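Local coordinates for protein Non-reducing end alpha-L-arabinofuranosidase BoGH43B (Bacteroides ovatus, PDB 5JOZ) that cleaves terminal non-reducing alpha-L-arabinofuranoside residues from xyloglucan side chains, as part of xyloglucan breakdown by a gut bacterium, at residues A[45-50]-A[296-301]; A[398-403]-A[413-418]; A[130-135]-A[178-183]. All coordinates share one frame; numbering follows the deposited sequence.

Contact 1: residues A[45-50]-A[296-301]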
loop_
_atom_site.group_PDB
_atom_site.type_symbol
_atom_site.label_atom_id
_atom_site.label_comp_id
_atom_site.label_asym_id
_atom_site.label_seq_id
_atom_site.Cartn_x
_atom_site.Cartn_y
_atom_site.Cartn_z
ATOM N N LYS A 45 15.723 -11.856 -1.754
ATOM C CA LYS A 45 16.910 -12.562 -1.237
ATOM C C LYS A 45 18.047 -11.636 -0.764
ATOM O O LYS A 45 19.020 -12.113 -0.175
ATOM C CB LYS A 45 17.441 -13.541 -2.295
ATOM C CG LYS A 45 16.386 -14.558 -2.710
ATOM C CD LYS A 45 16.946 -15.744 -3.473
ATOM C CE LYS A 45 15.963 -16.911 -3.459
ATOM N NZ LYS A 45 16.119 -17.757 -2.248
ATOM N N ASP A 46 17.920 -10.330 -0.987
ATOM C CA ASP A 46 18.968 -9.365 -0.607
ATOM C C ASP A 46 18.475 -8.123 0.161
ATOM O O ASP A 46 19.251 -7.181 0.357
ATOM C CB ASP A 46 19.762 -8.947 -1.857
ATOM C CG ASP A 46 18.888 -8.298 -2.954
ATOM O OD1 ASP A 46 17.773 -7.801 -2.682
ATOM O OD2 ASP A 46 19.343 -8.284 -4.116
ATOM N N LEU A 47 17.209 -8.133 0.598
ATOM C CA LEU A 47 16.512 -6.977 1.242
ATOM C C LEU A 47 16.278 -5.741 0.369
ATOM O O LEU A 47 15.584 -4.816 0.801
ATOM C CB LEU A 47 17.181 -6.539 2.554
ATOM C CG LEU A 47 17.148 -7.490 3.744
ATOM C CD1 LEU A 47 17.901 -6.854 4.892
ATOM C CD2 LEU A 47 15.728 -7.801 4.173
ATOM N N VAL A 48 16.816 -5.739 -0.853
ATOM C CA VAL A 48 16.852 -4.557 -1.701
ATOM C C VAL A 48 15.923 -4.705 -2.902
ATOM O O VAL A 48 15.157 -3.794 -3.198
ATOM C CB VAL A 48 18.295 -4.265 -2.162
ATOM C CG1 VAL A 48 18.334 -3.175 -3.234
ATOM C CG2 VAL A 48 19.140 -3.847 -0.963
ATOM N N HIS A 49 16.018 -5.837 -3.595
ATOM C CA HIS A 49 15.221 -6.107 -4.773
ATOM C C HIS A 49 14.031 -6.991 -4.398
ATOM O O HIS A 49 14.188 -8.120 -3.930
ATOM C CB HIS A 49 16.092 -6.760 -5.832
ATOM C CG HIS A 49 17.236 -5.898 -6.267
ATOM N ND1 HIS A 49 18.532 -6.111 -5.848
ATOM C CD2 HIS A 49 17.272 -4.801 -7.061
ATOM C CE1 HIS A 49 19.319 -5.189 -6.374
ATOM N NE2 HIS A 49 18.578 -4.380 -7.112
ATOM N N TRP A 50 12.842 -6.453 -4.612
ATOM C CA TRP A 50 11.604 -7.066 -4.163
ATOM C C TRP A 50 10.726 -7.432 -5.347
ATOM O O TRP A 50 10.676 -6.705 -6.337
ATOM C CB TRP A 50 10.885 -6.115 -3.203
ATOM C CG TRP A 50 11.660 -5.942 -1.915
ATOM C CD1 TRP A 50 12.621 -5.015 -1.658
ATOM C CD2 TRP A 50 11.556 -6.748 -0.739
ATOM N NE1 TRP A 50 13.119 -5.184 -0.386
ATOM C CE2 TRP A 50 12.484 -6.247 0.196
ATOM C CE3 TRP A 50 10.762 -7.846 -0.384
ATOM C CZ2 TRP A 50 12.639 -6.801 1.466
ATOM C CZ3 TRP A 50 10.907 -8.398 0.888
ATOM C CH2 TRP A 50 11.840 -7.876 1.794
ATOM N N LEU A 296 25.621 1.324 2.052
ATOM C CA LEU A 296 26.316 0.106 1.711
ATOM C C LEU A 296 25.322 -1.078 1.747
ATOM O O LEU A 296 24.407 -1.139 2.597
ATOM C CB LEU A 296 27.472 -0.147 2.691
ATOM C CG LEU A 296 28.643 0.854 2.708
ATOM C CD1 LEU A 296 29.472 0.683 3.979
ATOM C CD2 LEU A 296 29.521 0.706 1.471
ATOM N N PHE A 297 25.541 -2.012 0.825
ATOM C CA PHE A 297 24.647 -3.135 0.579
ATOM C C PHE A 297 24.659 -4.073 1.790
ATOM O O PHE A 297 25.694 -4.208 2.446
ATOM C CB PHE A 297 25.117 -3.883 -0.681
ATOM C CG PHE A 297 24.027 -4.597 -1.425
ATOM C CD1 PHE A 297 23.171 -3.891 -2.273
ATOM C CD2 PHE A 297 23.875 -5.973 -1.312
ATOM C CE1 PHE A 297 22.169 -4.539 -2.964
ATOM C CE2 PHE A 297 22.874 -6.631 -2.003
ATOM C CZ PHE A 297 22.022 -5.916 -2.834
ATOM N N PRO A 298 23.514 -4.707 2.116
ATOM C CA PRO A 298 23.516 -5.763 3.139
ATOM C C PRO A 298 24.536 -6.867 2.864
ATOM O O PRO A 298 24.939 -7.048 1.723
ATOM C CB PRO A 298 22.100 -6.327 3.047
ATOM C CG PRO A 298 21.278 -5.170 2.637
ATOM C CD PRO A 298 22.144 -4.405 1.669
ATOM N N ASN A 299 24.934 -7.603 3.895
ATOM C CA ASN A 299 25.836 -8.728 3.701
ATOM C C ASN A 299 25.070 -9.957 3.194
ATOM O O ASN A 299 24.888 -10.935 3.899
ATOM C CB ASN A 299 26.607 -9.034 4.983
ATOM C CG ASN A 299 27.833 -9.900 4.725
ATOM O OD1 ASN A 299 28.215 -10.141 3.575
ATOM N ND2 ASN A 299 28.445 -10.380 5.792
ATOM N N LEU A 300 24.641 -9.874 1.939
ATOM C CA LEU A 300 23.807 -10.868 1.281
ATOM C C LEU A 300 24.171 -10.801 -0.195
ATOM O O LEU A 300 24.516 -9.714 -0.682
ATOM C CB LEU A 300 22.318 -10.520 1.425
ATOM C CG LEU A 300 21.660 -10.576 2.802
ATOM C CD1 LEU A 300 20.313 -9.864 2.794
ATOM C CD2 LEU A 300 21.505 -12.019 3.257
ATOM N N PRO A 301 24.085 -11.934 -0.922
ATOM C CA PRO A 301 24.346 -11.826 -2.358
ATOM C C PRO A 301 23.225 -11.082 -3.107
ATOM O O PRO A 301 22.043 -11.343 -2.897
ATOM C CB PRO A 301 24.471 -13.287 -2.827
ATOM C CG PRO A 301 24.508 -14.122 -1.585
ATOM C CD PRO A 301 23.836 -13.329 -0.508
#
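Neither 45-50 nor 296-301 is helix or strand where they touch: the first is the turn between strands 40-44 and 51-55, the second an extended run that follows strand 294-296. Their backbones come nearest at Asp46 and Leu300, with CA atoms 5.4 Å apart, and diverge to 8.2 Å between the CA atoms of Val48 and Phe297. The contact illustrates how a turn can bind a carboxylate largely with its own N-H groups while its apolar side chains pack outward. Asp46 folds its carboxylate back over the turn because chi1 of 59° sets CG between its own N and carbonyl carbon. OD1 accepts from Val48 N, which makes an Asx turn, and, almost straight (177°), from His49 N at 2.8 Å, which completes an Asx motif. OD2 takes His49 ND1 in the imidazole plane, and also His303 N beyond the segments. Phe297 brings the edge of its ring to this carboxylate, CZ lying 3.8 Å from Asp46 OD2, with the two planes almost perpendicular (89°). CE1 of the same ring packs on Val48 CG2 at 3.7 Å, while Pro298 CG rests 3.7 Å from Asp46 O. Leu300 points CD1 at the Asp46 backbone and reaches Leu47 CG at 4.1 Å. With the carboxylate occupied by donors of its own turn and His303, the union across the segments is van der Waals packing, joining the catalytic domain's first blade to the chain leaving its last.

Contact 2: residues A[398-403]-A[413-418]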
loop_
_atom_site.group_PDB
_atom_site.type_symbol
_atom_site.label_atom_id
_atom_site.label_comp_id
_atom_site.label_asym_id
_atom_site.label_seq_id
_atom_site.Cartn_x
_atom_site.Cartn_y
_atom_site.Cartn_z
ATOM N N HIS A 398 -10.012 12.841 -7.604
ATOM C CA HIS A 398 -9.568 12.013 -8.718
ATOM C C HIS A 398 -9.704 12.749 -10.033
ATOM O O HIS A 398 -10.653 13.522 -10.213
ATOM C CB HIS A 398 -10.400 10.720 -8.797
ATOM C CG HIS A 398 -11.880 10.950 -8.881
ATOM N ND1 HIS A 398 -12.552 11.040 -10.081
ATOM C CD2 HIS A 398 -12.817 11.112 -7.915
ATOM C CE1 HIS A 398 -13.838 11.243 -9.857
ATOM N NE2 HIS A 398 -14.027 11.283 -8.550
ATOM N N TYR A 399 -8.777 12.486 -10.953
ATOM C CA TYR A 399 -8.803 13.074 -12.299
ATOM C C TYR A 399 -9.190 11.999 -13.289
ATOM O O TYR A 399 -8.555 10.956 -13.329
ATOM C CB TYR A 399 -7.434 13.625 -12.673
ATOM C CG TYR A 399 -6.853 14.629 -11.690
ATOM C CD1 TYR A 399 -7.625 15.679 -11.185
ATOM C CD2 TYR A 399 -5.516 14.543 -11.286
ATOM C CE1 TYR A 399 -7.093 16.603 -10.306
ATOM C CE2 TYR A 399 -4.969 15.469 -10.405
ATOM C CZ TYR A 399 -5.756 16.500 -9.922
ATOM O OH TYR A 399 -5.218 17.427 -9.060
ATOM N N ASP A 400 -10.204 12.269 -14.110
ATOM C CA ASP A 400 -10.796 11.267 -14.989
ATOM C C ASP A 400 -10.538 11.571 -16.461
ATOM O O ASP A 400 -11.081 12.535 -16.997
ATOM C CB ASP A 400 -12.311 11.224 -14.759
ATOM C CG ASP A 400 -12.696 10.744 -13.375
ATOM O OD1 ASP A 400 -11.836 10.224 -12.627
ATOM O OD2 ASP A 400 -13.889 10.888 -13.028
ATOM N N LEU A 401 -9.746 10.733 -17.120
ATOM C CA LEU A 401 -9.513 10.870 -18.554
ATOM C C LEU A 401 -10.398 9.848 -19.272
ATOM O O LEU A 401 -9.993 8.696 -19.470
ATOM C CB LEU A 401 -8.034 10.690 -18.889
ATOM C CG LEU A 401 -7.668 10.682 -20.374
ATOM C CD1 LEU A 401 -8.088 11.976 -21.043
ATOM C CD2 LEU A 401 -6.184 10.426 -20.550
ATOM N N LEU A 402 -11.605 10.280 -19.657
ATOM C CA LEU A 402 -12.657 9.368 -20.125
ATOM C C LEU A 402 -13.161 9.643 -21.530
ATOM O O LEU A 402 -13.125 10.775 -22.004
ATOM C CB LEU A 402 -13.850 9.423 -19.175
ATOM C CG LEU A 402 -13.536 9.265 -17.684
ATOM C CD1 LEU A 402 -14.790 9.456 -16.845
ATOM C CD2 LEU A 402 -12.893 7.919 -17.390
ATOM N N ILE A 403 -13.633 8.572 -22.173
ATOM C CA ILE A 403 -14.382 8.623 -23.409
ATOM C C ILE A 403 -15.846 8.578 -23.025
ATOM O O ILE A 403 -16.256 7.693 -22.261
ATOM C CB ILE A 403 -14.105 7.402 -24.309
ATOM C CG1 ILE A 403 -12.631 7.346 -24.687
ATOM C CG2 ILE A 403 -14.992 7.439 -25.568
ATOM C CD1 ILE A 403 -12.222 6.040 -25.315
ATOM N N MET A 413 -12.567 13.305 -22.641
ATOM C CA MET A 413 -12.841 14.251 -21.572
ATOM C C MET A 413 -11.807 14.088 -20.454
ATOM O O MET A 413 -11.589 12.980 -19.983
ATOM C CB MET A 413 -14.258 14.010 -21.021
ATOM C CG MET A 413 -14.636 14.847 -19.801
ATOM S SD MET A 413 -16.360 14.702 -19.270
ATOM C CE MET A 413 -16.443 12.971 -18.812
ATOM N N ILE A 414 -11.179 15.197 -20.052
ATOM C CA ILE A 414 -10.470 15.286 -18.763
ATOM C C ILE A 414 -11.420 15.993 -17.813
ATOM O O ILE A 414 -11.897 17.075 -18.114
ATOM C CB ILE A 414 -9.073 15.991 -18.828
ATOM C CG1 ILE A 414 -8.416 16.050 -17.440
ATOM C CG2 ILE A 414 -9.137 17.410 -19.387
ATOM C CD1 ILE A 414 -8.257 14.707 -16.761
ATOM N N ARG A 415 -11.726 15.358 -16.685
ATOM C CA ARG A 415 -12.667 15.906 -15.725
ATOM C C ARG A 415 -12.070 15.814 -14.330
ATOM O O ARG A 415 -11.774 14.724 -13.841
ATOM C CB ARG A 415 -13.992 15.154 -15.795
ATOM C CG ARG A 415 -15.121 15.787 -14.985
ATOM C CD ARG A 415 -16.366 14.917 -15.054
ATOM N NE ARG A 415 -16.112 13.593 -14.482
ATOM C CZ ARG A 415 -16.882 12.514 -14.645
ATOM N NH1 ARG A 415 -17.994 12.548 -15.382
ATOM N NH2 ARG A 415 -16.518 11.376 -14.069
ATOM N N LYS A 416 -11.929 16.970 -13.691
ATOM C CA LYS A 416 -11.237 17.090 -12.421
ATOM C C LYS A 416 -12.256 17.201 -11.291
ATOM O O LYS A 416 -13.021 18.149 -11.247
ATOM C CB LYS A 416 -10.315 18.314 -12.453
ATOM C CG LYS A 416 -9.418 18.388 -13.685
ATOM C CD LYS A 416 -8.565 19.643 -13.691
ATOM C CE LYS A 416 -8.019 19.930 -15.082
ATOM N NZ LYS A 416 -7.298 21.235 -15.152
ATOM N N THR A 417 -12.259 16.213 -10.395
ATOM C CA THR A 417 -13.125 16.183 -9.222
ATOM C C THR A 417 -12.279 16.394 -7.972
ATOM O O THR A 417 -11.318 15.658 -7.760
ATOM C CB THR A 417 -13.832 14.823 -9.112
ATOM O OG1 THR A 417 -14.734 14.670 -10.211
ATOM C CG2 THR A 417 -14.604 14.689 -7.797
ATOM N N LEU A 418 -12.645 17.391 -7.162
ATOM C CA LEU A 418 -11.936 17.726 -5.920
ATOM C C LEU A 418 -12.930 18.152 -4.866
ATOM O O LEU A 418 -13.883 18.878 -5.163
ATOM C CB LEU A 418 -10.944 18.869 -6.134
ATOM C CG LEU A 418 -9.786 18.627 -7.106
ATOM C CD1 LEU A 418 -9.060 19.934 -7.402
ATOM C CD2 LEU A 418 -8.825 17.588 -6.557
HETATM O O HOH W 1 -13.705 13.625 -12.216
#
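A beta hairpin in the concanavalin A-like C-terminal domain supplies this contact: strands 397-406 and 409-418 run antiparallel, their short axes 4.7 Å apart. The ladder alternates in the usual way. His398 with Thr417, Asp400 with Arg415 and Leu402 with Met413 are hydrogen-bonded pairs, each closed by two backbone bonds; Tyr399 with Lys416 and Leu401 with Ile414 are the non-hydrogen-bonded pairs between them. The face bearing His398, Asp400 and Arg415 shows how a ladder can be overlaid by a polar network. Asp400 divides its oxygens: OD1 accepts from His398 ND1 along its own strand at 2.8 Å, whereas OD2 offers its anti lone pair to Arg415 NH2 across the hairpin, a salt bridge of 2.9 Å. The arginine chain bends at chi3 (61°), turning the edge of the guanidinium to the carboxylate, whose plane stands 66° from its own. Leu402 CD1 lies over a guanidinium face, 3.8 Å from Arg415 NH2. Thr417 CB sits over one face of the imidazole in a CH-pi contact, 3.8 Å from the His398 ring centroid. A water donates to Arg415 O at 2.8 Å and also meets Thr417 OG1; its bonds to Asp400 OD2 and Arg415 NE are weak. Two anchors thus limit rotation of the Asp400 carboxylate, and the arginine's positive charge probably favours its ionised form. Tyr399 and Ile414, on the other face, meet loosely, CB to CD1 at 4.3 Å. Strands 389-392 and 421-429 flank the hairpin within its sheet. Glu386 forms a second salt bridge with Arg415, while Phe449 of strand 446-453, in the other sheet, packs against Tyr399, Leu401 and Ile414.

Contact 3: residues A[130-135]-A[178-183]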
loop_
_atom_site.group_PDB
_atom_site.type_symbol
_atom_site.label_atom_id
_atom_site.label_comp_id
_atom_site.label_asym_id
_atom_site.label_seq_id
_atom_site.Cartn_x
_atom_site.Cartn_y
_atom_site.Cartn_z
ATOM N N GLU A 130 4.718 -12.341 17.881
ATOM C CA GLU A 130 6.061 -12.876 17.873
ATOM C C GLU A 130 6.073 -14.268 18.501
ATOM O O GLU A 130 5.349 -14.528 19.464
ATOM C CB GLU A 130 7.003 -11.952 18.641
ATOM C CG GLU A 130 8.478 -12.326 18.514
ATOM C CD GLU A 130 9.056 -12.075 17.125
ATOM O OE1 GLU A 130 10.086 -12.710 16.813
ATOM O OE2 GLU A 130 8.506 -11.243 16.359
ATOM N N PHE A 131 6.927 -15.136 17.961
ATOM C CA PHE A 131 7.106 -16.487 18.458
ATOM C C PHE A 131 8.379 -16.618 19.274
ATOM O O PHE A 131 9.474 -16.562 18.717
ATOM C CB PHE A 131 7.133 -17.454 17.291
ATOM C CG PHE A 131 5.809 -17.589 16.614
ATOM C CD1 PHE A 131 4.844 -18.454 17.121
ATOM C CD2 PHE A 131 5.502 -16.828 15.488
ATOM C CE1 PHE A 131 3.608 -18.580 16.501
ATOM C CE2 PHE A 131 4.265 -16.954 14.863
ATOM C CZ PHE A 131 3.316 -17.829 15.372
ATOM N N ILE A 132 8.227 -16.786 20.589
ATOM C CA ILE A 132 9.352 -16.894 21.525
ATOM C C ILE A 132 9.051 -17.970 22.571
ATOM O O ILE A 132 7.972 -17.962 23.146
ATOM C CB ILE A 132 9.594 -15.567 22.304
ATOM C CG1 ILE A 132 9.838 -14.372 21.366
ATOM C CG2 ILE A 132 10.775 -15.714 23.262
ATOM C CD1 ILE A 132 9.575 -13.015 22.004
ATOM N N ASP A 133 10.015 -18.849 22.848
ATOM C CA ASP A 133 9.920 -19.847 23.940
ATOM C C ASP A 133 8.701 -20.768 23.747
ATOM O O ASP A 133 8.007 -21.103 24.707
ATOM C CB ASP A 133 9.893 -19.162 25.343
ATOM C CG ASP A 133 11.275 -18.626 25.796
ATOM O OD1 ASP A 133 12.297 -19.328 25.603
ATOM O OD2 ASP A 133 11.336 -17.513 26.385
ATOM N N GLY A 134 8.441 -21.158 22.497
ATOM C CA GLY A 134 7.246 -21.939 22.145
ATOM C C GLY A 134 5.884 -21.297 22.409
ATOM O O GLY A 134 4.882 -22.003 22.525
ATOM N N LYS A 135 5.840 -19.968 22.495
ATOM C CA LYS A 135 4.604 -19.215 22.725
ATOM C C LYS A 135 4.418 -18.195 21.619
ATOM O O LYS A 135 5.393 -17.670 21.067
ATOM C CB LYS A 135 4.654 -18.458 24.047
ATOM C CG LYS A 135 4.888 -19.330 25.265
ATOM C CD LYS A 135 4.797 -18.514 26.544
ATOM C CE LYS A 135 4.959 -19.388 27.776
ATOM N NZ LYS A 135 4.297 -18.752 28.944
ATOM N N PRO A 178 3.725 -1.284 17.792
ATOM C CA PRO A 178 4.651 -1.977 18.685
ATOM C C PRO A 178 5.003 -3.366 18.184
ATOM O O PRO A 178 4.117 -4.101 17.746
ATOM C CB PRO A 178 3.866 -2.071 19.991
ATOM C CG PRO A 178 2.453 -2.174 19.546
ATOM C CD PRO A 178 2.364 -1.253 18.363
ATOM N N HIS A 179 6.287 -3.708 18.229
ATOM C CA HIS A 179 6.739 -5.073 17.972
ATOM C C HIS A 179 7.503 -5.576 19.177
ATOM O O HIS A 179 8.145 -4.797 19.878
ATOM C CB HIS A 179 7.629 -5.152 16.734
ATOM C CG HIS A 179 6.930 -4.746 15.484
ATOM N ND1 HIS A 179 5.788 -5.375 15.030
ATOM C CD2 HIS A 179 7.189 -3.752 14.606
ATOM C CE1 HIS A 179 5.392 -4.796 13.910
ATOM N NE2 HIS A 179 6.222 -3.806 13.633
ATOM N N PHE A 180 7.451 -6.892 19.354
ATOM C CA PHE A 180 7.999 -7.578 20.490
ATOM C C PHE A 180 9.169 -8.435 20.000
ATOM O O PHE A 180 9.002 -9.220 19.073
ATOM C CB PHE A 180 6.887 -8.452 21.096
ATOM C CG PHE A 180 7.196 -8.979 22.466
ATOM C CD1 PHE A 180 7.489 -8.111 23.503
ATOM C CD2 PHE A 180 7.176 -10.345 22.723
ATOM C CE1 PHE A 180 7.774 -8.593 24.768
ATOM C CE2 PHE A 180 7.458 -10.833 23.984
ATOM C CZ PHE A 180 7.760 -9.952 25.009
ATOM N N TYR A 181 10.349 -8.268 20.598
ATOM C CA TYR A 181 11.515 -9.097 20.258
ATOM C C TYR A 181 12.216 -9.604 21.512
ATOM O O TYR A 181 12.296 -8.896 22.515
ATOM C CB TYR A 181 12.528 -8.325 19.406
ATOM C CG TYR A 181 11.946 -7.588 18.225
ATOM C CD1 TYR A 181 11.414 -8.276 17.144
ATOM C CD2 TYR A 181 11.925 -6.198 18.194
ATOM C CE1 TYR A 181 10.877 -7.601 16.058
ATOM C CE2 TYR A 181 11.399 -5.510 17.117
ATOM C CZ TYR A 181 10.876 -6.216 16.046
ATOM O OH TYR A 181 10.362 -5.525 14.975
ATOM N N LYS A 182 12.714 -10.835 21.452
ATOM C CA LYS A 182 13.553 -11.380 22.513
ATOM C C LYS A 182 14.927 -11.429 21.917
ATOM O O LYS A 182 15.204 -12.300 21.098
ATOM C CB LYS A 182 13.084 -12.775 22.941
ATOM C CG LYS A 182 14.032 -13.541 23.863
ATOM C CD LYS A 182 14.381 -12.770 25.131
ATOM C CE LYS A 182 15.144 -13.629 26.128
ATOM N NZ LYS A 182 14.382 -14.850 26.519
ATOM N N ILE A 183 15.775 -10.485 22.313
ATOM C CA ILE A 183 17.131 -10.377 21.778
ATOM C C ILE A 183 18.094 -10.400 22.956
ATOM O O ILE A 183 18.037 -9.507 23.820
ATOM C CB ILE A 183 17.345 -9.053 21.009
ATOM C CG1 ILE A 183 16.332 -8.906 19.865
ATOM C CG2 ILE A 183 18.778 -8.961 20.496
ATOM C CD1 ILE A 183 16.156 -7.479 19.383
HETATM O O HOH W 2 12.258 -12.210 18.887
#
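Apolar packing carries much of this contact, and Ile132 is its centre. Its CD1 reaches between two residues of strand 176-183, 3.6 Å from Phe180 CE2 and likewise 3.6 Å from Lys182 CB. Chi1 of -57° turns CG1 away from its own carbonyl carbon, and an extended chi2 carries the methyl on to the opposing strand, while CG2 lies against Lys182 CB at 3.8 Å. Both neighbours are met at about a right angle. An alanine here would lose CG1, CG2 and CD1 and would probably open a gap beside Phe180 CE2 and leave the lysine's CB and CG without the isoleucine they pack on. Polar groups approach without a direct bond, an example of adjacent sheet edges joined by side chains and solvent. Glu130, bent at chi2 (70°), lays its CG against Phe180 O at 3.2 Å. A water bridges the strands instead, donating to Glu130 OE1 at 3.0 Å and accepting from Lys182 N at 2.9 Å, so that a backbone N-H facing the neighbouring blade is satisfied. The other oxygen, OE2, forms a salt bridge with Arg81. Charge adds a looser term: Asp133 OD2 and Lys182 NZ are 4.0 Å apart, beyond a salt bridge, and each has a weak hydrogen bond to Tyr187 OH. Asp133 stands in the type I' turn from Ile132 to Lys135 that links strands 128-132 and 135-141. These strands belong to one four-stranded blade of the beta-propeller; strand 176-183 is the first strand of the next blade, as 128-132 is of its own, and the axes of 130-132 and 178-183 approach to 7.4 Å. Leu139 and Leu149 of the blade of 128-132 and Ile189 of the next pack on Phe180, while Tyr181 reaches Asp240 on strand 234-243.

How the contacts relate
From the N terminus, the chain enters contact 1 at 45-50, in the first propeller blade, and closes that loop only at 296-301, after the fifth blade. Contact 3 is nested inside: 130-135 and 178-183 join the third blade to the fourth, its nearest atoms about 12 Å from contact 1. One contact therefore joins consecutive blades, while the other closes a loop holding most of the catalytic domain's sequence, bringing the first blade against the chain that leaves the last. Contact 2 follows in series, a local hairpin closed over a short connection in the C-terminal domain. It crosses neither of the others, and its centre lies 41 Å from that of contact 1 and 49 Å from that of contact 3.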